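Local coordinates for protein 3-oxo-tetronate kinase (Salmonella typhimurium, PDB 3DQQ) that probably catalyses the ATP-dependent phosphorylation of 3-oxo-tetronate to 3-oxo-tetronate 4-phosphate, at residues Q78-K83 with A217-G222; Q164-V169 with E192-A197. One frame throughout, in Å; residues are numbered along the deposited sequence.

In the fold
Both contacts pair neighbouring parallel strands within the sugar-binding N-terminal domain, and both lie away from the predicted ATP site. Interaction 1 joins strands 79-83 and 219-222 inside the sheet and is almost wholly buried, whereas interaction 2 joins 167-170, the outermost strand at this end within the chain, to 196-199 and is only partly buried. Strand 112-115 lies between the two pairs, whose centres are about 16 Å apart. Along the chain, interaction 2 is nested within the loop that interaction 1 closes. A backbone ladder, apolar side chains and the Gln79 amide bond to Ala217 O hold the inner pair; at the edge, a shorter ladder is supplemented by cation-pi, tyrosine hydroxyl and water-mediated contacts.

Interaction 1: Q78-K83 with A217-G222; sequences QQVYFK and APLVTG
Val80 N donates to Pro218 O at 3.0 Å and Phe82 N to Val220 O at 2.9 Å, pairing strand 79-83 with strand 219-222. Gly222 N returns a bond to Phe82 O; the bond from Val220 N to Val80 O is weak. The two short strands run parallel, their axes only 20° apart. CA-H...O contacts, such as that from Tyr81 CA to Val220 O, supplement the ladder.

Just ahead of the ladder a side chain takes over. The extended chain of Gln79 brings NE2 to 2.8 Å from Ala217 O, a nearly straight bond (167°) that lies in the amide plane and uses a lone pair in the carbonyl plane. The same NE2 also bonds to Leu214 O, so one amide ties together the carbonyl ending helix 204-214 and that of Ala217, just before strand 219-222.

On one face, CG1 of Val220 meets the Tyr81 ring obliquely, nearest to CD1, while Gly222 O lies at the ring edge. With CG anti to the backbone N (chi1 -169°), the ring leans toward the neighbouring strand, and its hydroxyl bonds to Gly223 O. Helix 224-235 covers this face through Leu226, which touches both Tyr81 and Val220. On the other face, Val80 CG1 meets Leu219 CD1 at 3.9 Å, and Thr221 CG2 packs against Phe82 CB. Helix 96-106 lies over Phe82 and Leu219 there, and Thr221 OG1 bonds to Val113 O and Tyr84 OH.

Strands 5-9 and 112-115 flank the pair. Gln79 NE2, Tyr81 OH and Thr221 OG1 have hydrogen-bond partners within the protein, and apolar contacts between helices and sheet surround a backbone ladder shielded from solvent.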
loop_
_atom_site.group_PDB
_atom_site.type_symbol
_atom_site.label_atom_id
_atom_site.label_comp_id
_atom_site.label_asym_id
_atom_site.label_seq_id
_atom_site.Cartn_x
_atom_site.Cartn_y
_atom_site.Cartn_z
ATOM N N GLN A 78 19.292 27.947 -24.968
ATOM C CA GLN A 78 20.401 28.734 -24.406
ATOM C C GLN A 78 21.007 28.109 -23.184
ATOM O O GLN A 78 22.190 28.288 -22.967
ATOM C CB GLN A 78 19.935 30.123 -23.992
ATOM C CG GLN A 78 19.288 30.923 -25.090
ATOM C CD GLN A 78 20.313 31.680 -25.851
ATOM O OE1 GLN A 78 20.849 31.130 -26.835
ATOM N NE2 GLN A 78 20.617 32.966 -25.416
ATOM N N GLN A 79 20.212 27.425 -22.378
ATOM C CA GLN A 79 20.698 26.732 -21.198
ATOM C C GLN A 79 20.014 25.397 -21.014
ATOM O O GLN A 79 18.847 25.312 -21.190
ATOM C CB GLN A 79 20.403 27.570 -19.985
ATOM C CG GLN A 79 20.681 26.883 -18.642
ATOM C CD GLN A 79 20.678 27.895 -17.512
ATOM O OE1 GLN A 79 19.634 28.282 -17.027
ATOM N NE2 GLN A 79 21.856 28.378 -17.138
ATOM N N VAL A 80 20.732 24.362 -20.590
ATOM C CA VAL A 80 20.131 23.067 -20.437
ATOM C C VAL A 80 20.146 22.752 -18.973
ATOM O O VAL A 80 21.118 23.033 -18.270
ATOM C CB VAL A 80 20.895 22.003 -21.213
ATOM C CG1 VAL A 80 20.341 20.596 -20.918
ATOM C CG2 VAL A 80 20.906 22.310 -22.728
ATOM N N TYR A 81 19.083 22.112 -18.515
ATOM C CA TYR A 81 18.876 21.856 -17.107
ATOM C C TYR A 81 18.448 20.447 -16.931
ATOM O O TYR A 81 17.373 20.067 -17.378
ATOM C CB TYR A 81 17.740 22.717 -16.640
ATOM C CG TYR A 81 17.562 22.757 -15.161
ATOM C CD1 TYR A 81 17.750 23.937 -14.479
ATOM C CD2 TYR A 81 17.157 21.641 -14.444
ATOM C CE1 TYR A 81 17.562 24.021 -13.130
ATOM C CE2 TYR A 81 16.982 21.704 -13.082
ATOM C CZ TYR A 81 17.187 22.908 -12.429
ATOM O OH TYR A 81 17.023 23.046 -11.071
ATOM N N PHE A 82 19.268 19.667 -16.256
ATOM C CA PHE A 82 18.966 18.280 -16.016
ATOM C C PHE A 82 18.255 18.218 -14.695
ATOM O O PHE A 82 18.815 18.547 -13.673
ATOM C CB PHE A 82 20.265 17.492 -15.993
ATOM C CG PHE A 82 20.107 16.060 -15.633
ATOM C CD1 PHE A 82 18.963 15.354 -15.963
ATOM C CD2 PHE A 82 21.136 15.393 -14.994
ATOM C CE1 PHE A 82 18.829 13.991 -15.622
ATOM C CE2 PHE A 82 21.026 14.037 -14.671
ATOM C CZ PHE A 82 19.862 13.330 -14.998
ATOM N N LYS A 83 17.001 17.811 -14.733
ATOM C CA LYS A 83 16.129 17.806 -13.576
ATOM C C LYS A 83 15.977 16.390 -13.085
ATOM O O LYS A 83 15.566 15.506 -13.840
ATOM C CB LYS A 83 14.781 18.366 -13.980
ATOM C CG LYS A 83 13.611 17.998 -13.080
ATOM C CD LYS A 83 13.782 18.562 -11.686
ATOM C CE LYS A 83 12.514 18.386 -10.824
ATOM N NZ LYS A 83 12.460 17.105 -10.277
ATOM N N ALA A 217 25.276 29.534 -17.150
ATOM C CA ALA A 217 25.904 28.230 -17.244
ATOM C C ALA A 217 25.246 27.473 -18.434
ATOM O O ALA A 217 24.022 27.536 -18.645
ATOM C CB ALA A 217 25.767 27.472 -15.926
ATOM N N PRO A 218 26.045 26.785 -19.246
ATOM C CA PRO A 218 25.488 25.987 -20.339
ATOM C C PRO A 218 24.689 24.795 -19.888
ATOM O O PRO A 218 23.721 24.436 -20.544
ATOM C CB PRO A 218 26.705 25.491 -21.085
ATOM C CG PRO A 218 27.819 26.239 -20.597
ATOM C CD PRO A 218 27.502 26.723 -19.224
ATOM N N LEU A 219 25.102 24.203 -18.779
ATOM C CA LEU A 219 24.416 23.110 -18.171
ATOM C C LEU A 219 24.414 23.268 -16.659
ATOM O O LEU A 219 25.368 23.655 -16.032
ATOM C CB LEU A 219 25.050 21.773 -18.565
ATOM C CG LEU A 219 24.522 20.495 -17.855
ATOM C CD1 LEU A 219 23.192 20.010 -18.389
ATOM C CD2 LEU A 219 25.542 19.447 -17.975
ATOM N N VAL A 220 23.328 22.817 -16.077
ATOM C CA VAL A 220 23.049 22.993 -14.693
ATOM C C VAL A 220 22.170 21.770 -14.342
ATOM O O VAL A 220 21.472 21.237 -15.195
ATOM C CB VAL A 220 22.344 24.348 -14.601
ATOM C CG1 VAL A 220 21.054 24.242 -13.933
ATOM C CG2 VAL A 220 23.228 25.373 -13.976
ATOM N N THR A 221 22.234 21.288 -13.110
ATOM C CA THR A 221 21.531 20.064 -12.722
ATOM C C THR A 221 21.014 20.244 -11.315
ATOM O O THR A 221 21.581 20.983 -10.553
ATOM C CB THR A 221 22.450 18.795 -12.772
ATOM O OG1 THR A 221 23.209 18.689 -11.556
ATOM C CG2 THR A 221 23.420 18.820 -13.990
ATOM N N GLY A 222 19.936 19.550 -10.977
ATOM C CA GLY A 222 19.268 19.769 -9.723
ATOM C C GLY A 222 17.819 19.382 -9.748
ATOM O O GLY A 222 17.339 18.823 -10.714
#

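Interaction 2: Q164-V169 with E192-A197; sequences QGRCGV and EGYRYA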
loop_
_atom_site.group_PDB
_atom_site.type_symbol
_atom_site.label_atom_id
_atom_site.label_comp_id
_atom_site.label_asym_id
_atom_site.label_seq_id
_atom_site.Cartn_x
_atom_site.Cartn_y
_atom_site.Cartn_z
ATOM N N GLN A 164 32.032 9.742 -13.333
ATOM C CA GLN A 164 33.457 9.659 -13.575
ATOM C C GLN A 164 34.371 10.607 -12.844
ATOM O O GLN A 164 35.534 10.337 -12.769
ATOM C CB GLN A 164 33.724 10.019 -14.993
ATOM C CG GLN A 164 33.145 9.092 -16.007
ATOM C CD GLN A 164 33.677 9.506 -17.360
ATOM O OE1 GLN A 164 34.907 9.884 -17.487
ATOM N NE2 GLN A 164 32.785 9.479 -18.373
ATOM N N GLY A 165 33.917 11.785 -12.443
ATOM C CA GLY A 165 34.856 12.770 -11.922
ATOM C C GLY A 165 34.760 13.008 -10.432
ATOM O O GLY A 165 34.041 12.330 -9.699
ATOM N N ARG A 166 35.476 14.029 -10.002
ATOM C CA ARG A 166 35.479 14.455 -8.616
ATOM C C ARG A 166 34.503 15.559 -8.405
ATOM O O ARG A 166 34.359 16.453 -9.250
ATOM C CB ARG A 166 36.846 14.940 -8.227
ATOM C CG ARG A 166 37.811 13.822 -8.281
ATOM C CD ARG A 166 39.076 14.163 -7.516
ATOM N NE ARG A 166 39.762 15.298 -8.141
ATOM C CZ ARG A 166 40.098 16.448 -7.546
ATOM N NH1 ARG A 166 39.822 16.685 -6.239
ATOM N NH2 ARG A 166 40.709 17.370 -8.307
ATOM N N CYS A 167 33.883 15.518 -7.245
ATOM C CA CYS A 167 32.793 16.391 -6.902
ATOM C C CYS A 167 33.075 17.260 -5.681
ATOM O O CYS A 167 33.432 16.758 -4.681
ATOM C CB CYS A 167 31.612 15.508 -6.593
ATOM S SG CYS A 167 30.144 16.439 -6.273
ATOM N N GLY A 168 32.872 18.562 -5.776
ATOM C CA GLY A 168 33.178 19.521 -4.712
ATOM C C GLY A 168 31.934 20.032 -4.043
ATOM O O GLY A 168 30.887 19.510 -4.271
ATOM N N VAL A 169 32.063 21.037 -3.193
ATOM C CA VAL A 169 30.950 21.613 -2.430
ATOM C C VAL A 169 31.084 23.134 -2.355
ATOM O O VAL A 169 32.157 23.621 -2.212
ATOM C CB VAL A 169 30.858 21.048 -0.985
ATOM C CG1 VAL A 169 29.692 21.697 -0.240
ATOM C CG2 VAL A 169 30.679 19.534 -1.000
ATOM N N GLU A 192 41.022 23.445 -9.472
ATOM C CA GLU A 192 41.479 22.277 -8.741
ATOM C C GLU A 192 41.142 20.931 -9.426
ATOM O O GLU A 192 41.478 19.899 -8.881
ATOM C CB GLU A 192 40.931 22.283 -7.311
ATOM C CG GLU A 192 41.490 23.410 -6.450
ATOM C CD GLU A 192 40.765 23.603 -5.099
ATOM O OE1 GLU A 192 40.296 22.599 -4.505
ATOM O OE2 GLU A 192 40.689 24.772 -4.613
ATOM N N GLY A 193 40.465 20.923 -10.580
ATOM C CA GLY A 193 40.060 19.663 -11.232
ATOM C C GLY A 193 38.743 18.955 -10.866
ATOM O O GLY A 193 38.497 17.820 -11.304
ATOM N N TYR A 194 37.867 19.571 -10.079
ATOM C CA TYR A 194 36.539 18.965 -9.899
ATOM C C TYR A 194 35.717 19.070 -11.194
ATOM O O TYR A 194 35.785 20.085 -11.846
ATOM C CB TYR A 194 35.815 19.666 -8.781
ATOM C CG TYR A 194 36.435 19.441 -7.462
ATOM C CD1 TYR A 194 36.034 18.377 -6.687
ATOM C CD2 TYR A 194 37.418 20.287 -6.964
ATOM C CE1 TYR A 194 36.581 18.152 -5.468
ATOM C CE2 TYR A 194 37.977 20.064 -5.741
ATOM C CZ TYR A 194 37.550 18.987 -5.015
ATOM O OH TYR A 194 38.048 18.703 -3.797
ATOM N N ARG A 195 35.009 18.005 -11.580
ATOM C CA ARG A 195 33.983 18.071 -12.638
ATOM C C ARG A 195 32.673 18.679 -12.185
ATOM O O ARG A 195 31.900 19.100 -13.032
ATOM C CB ARG A 195 33.466 16.696 -13.023
ATOM C CG ARG A 195 34.235 15.850 -13.883
ATOM C CD ARG A 195 33.822 15.974 -15.273
ATOM N NE ARG A 195 32.986 14.962 -15.896
ATOM C CZ ARG A 195 32.806 15.046 -17.225
ATOM N NH1 ARG A 195 33.430 15.995 -17.907
ATOM N NH2 ARG A 195 32.035 14.233 -17.919
ATOM N N TYR A 196 32.328 18.506 -10.909
ATOM C CA TYR A 196 31.028 18.924 -10.428
ATOM C C TYR A 196 31.143 19.609 -9.081
ATOM O O TYR A 196 32.134 19.426 -8.352
ATOM C CB TYR A 196 30.055 17.751 -10.279
ATOM C CG TYR A 196 30.385 16.503 -11.049
ATOM C CD1 TYR A 196 29.935 16.315 -12.337
ATOM C CD2 TYR A 196 31.140 15.478 -10.463
ATOM C CE1 TYR A 196 30.238 15.147 -13.034
ATOM C CE2 TYR A 196 31.461 14.300 -11.175
ATOM C CZ TYR A 196 31.015 14.143 -12.461
ATOM O OH TYR A 196 31.327 12.981 -13.153
ATOM N N ALA A 197 30.112 20.377 -8.745
ATOM C CA ALA A 197 30.073 21.106 -7.478
ATOM C C ALA A 197 28.682 21.001 -6.941
ATOM O O ALA A 197 27.747 21.357 -7.642
ATOM C CB ALA A 197 30.445 22.571 -7.691
HETATM O O HOH W 1 37.061 15.267 -11.720
#
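Tyr196 lies along the turn before strand 167-170, its hydroxyl accepting a bond from Gly165 N at 2.9 Å. Gly165 O and Cys167 CB meet the edge of its ring, and Arg195 CB covers one face over the centre. The same hydroxyl bonds to Asp101, which also forms a salt bridge with Arg195, so one carboxylate is shared by both residues. Gly168 N donates to Tyr196 O at 2.8 Å in a nearly straight bond (167°), while Arg166 O receives two weak bonds, from Arg195 N and Tyr196 N. Cys167, Gly168, Tyr196 and Ala197 are buried in this packed half; Arg195 CG lies against Gly165 CA, and the Tyr194 ring beside the Cys167-Gly168 peptide.

On the solvent side the contact is looser, carried by the exposed Arg166. Its chain bends at chi3 (-64°) and carries the guanidinium over one face of the Tyr194 ring in a cation-pi contact. CZ of Arg166 is 4.4 Å from the Tyr194 ring centroid, though the two planes are 43° apart. At the guanidinium edge, NH2 makes a weak bond with O of the exposed Glu192, 2.7 Å away. A water bridges Arg166 N to Gly193 O, joining the backbones ahead of the regular pairing.

Gly193, with positive phi, closes helix 179-191 in a Schellman motif, after which the chain turns into strand 196-199. Helices 172-177 and 179-191 thus link the outermost strand 167-170 to its parallel neighbour 196-199, at one end of the alpha/beta sugar-binding domain.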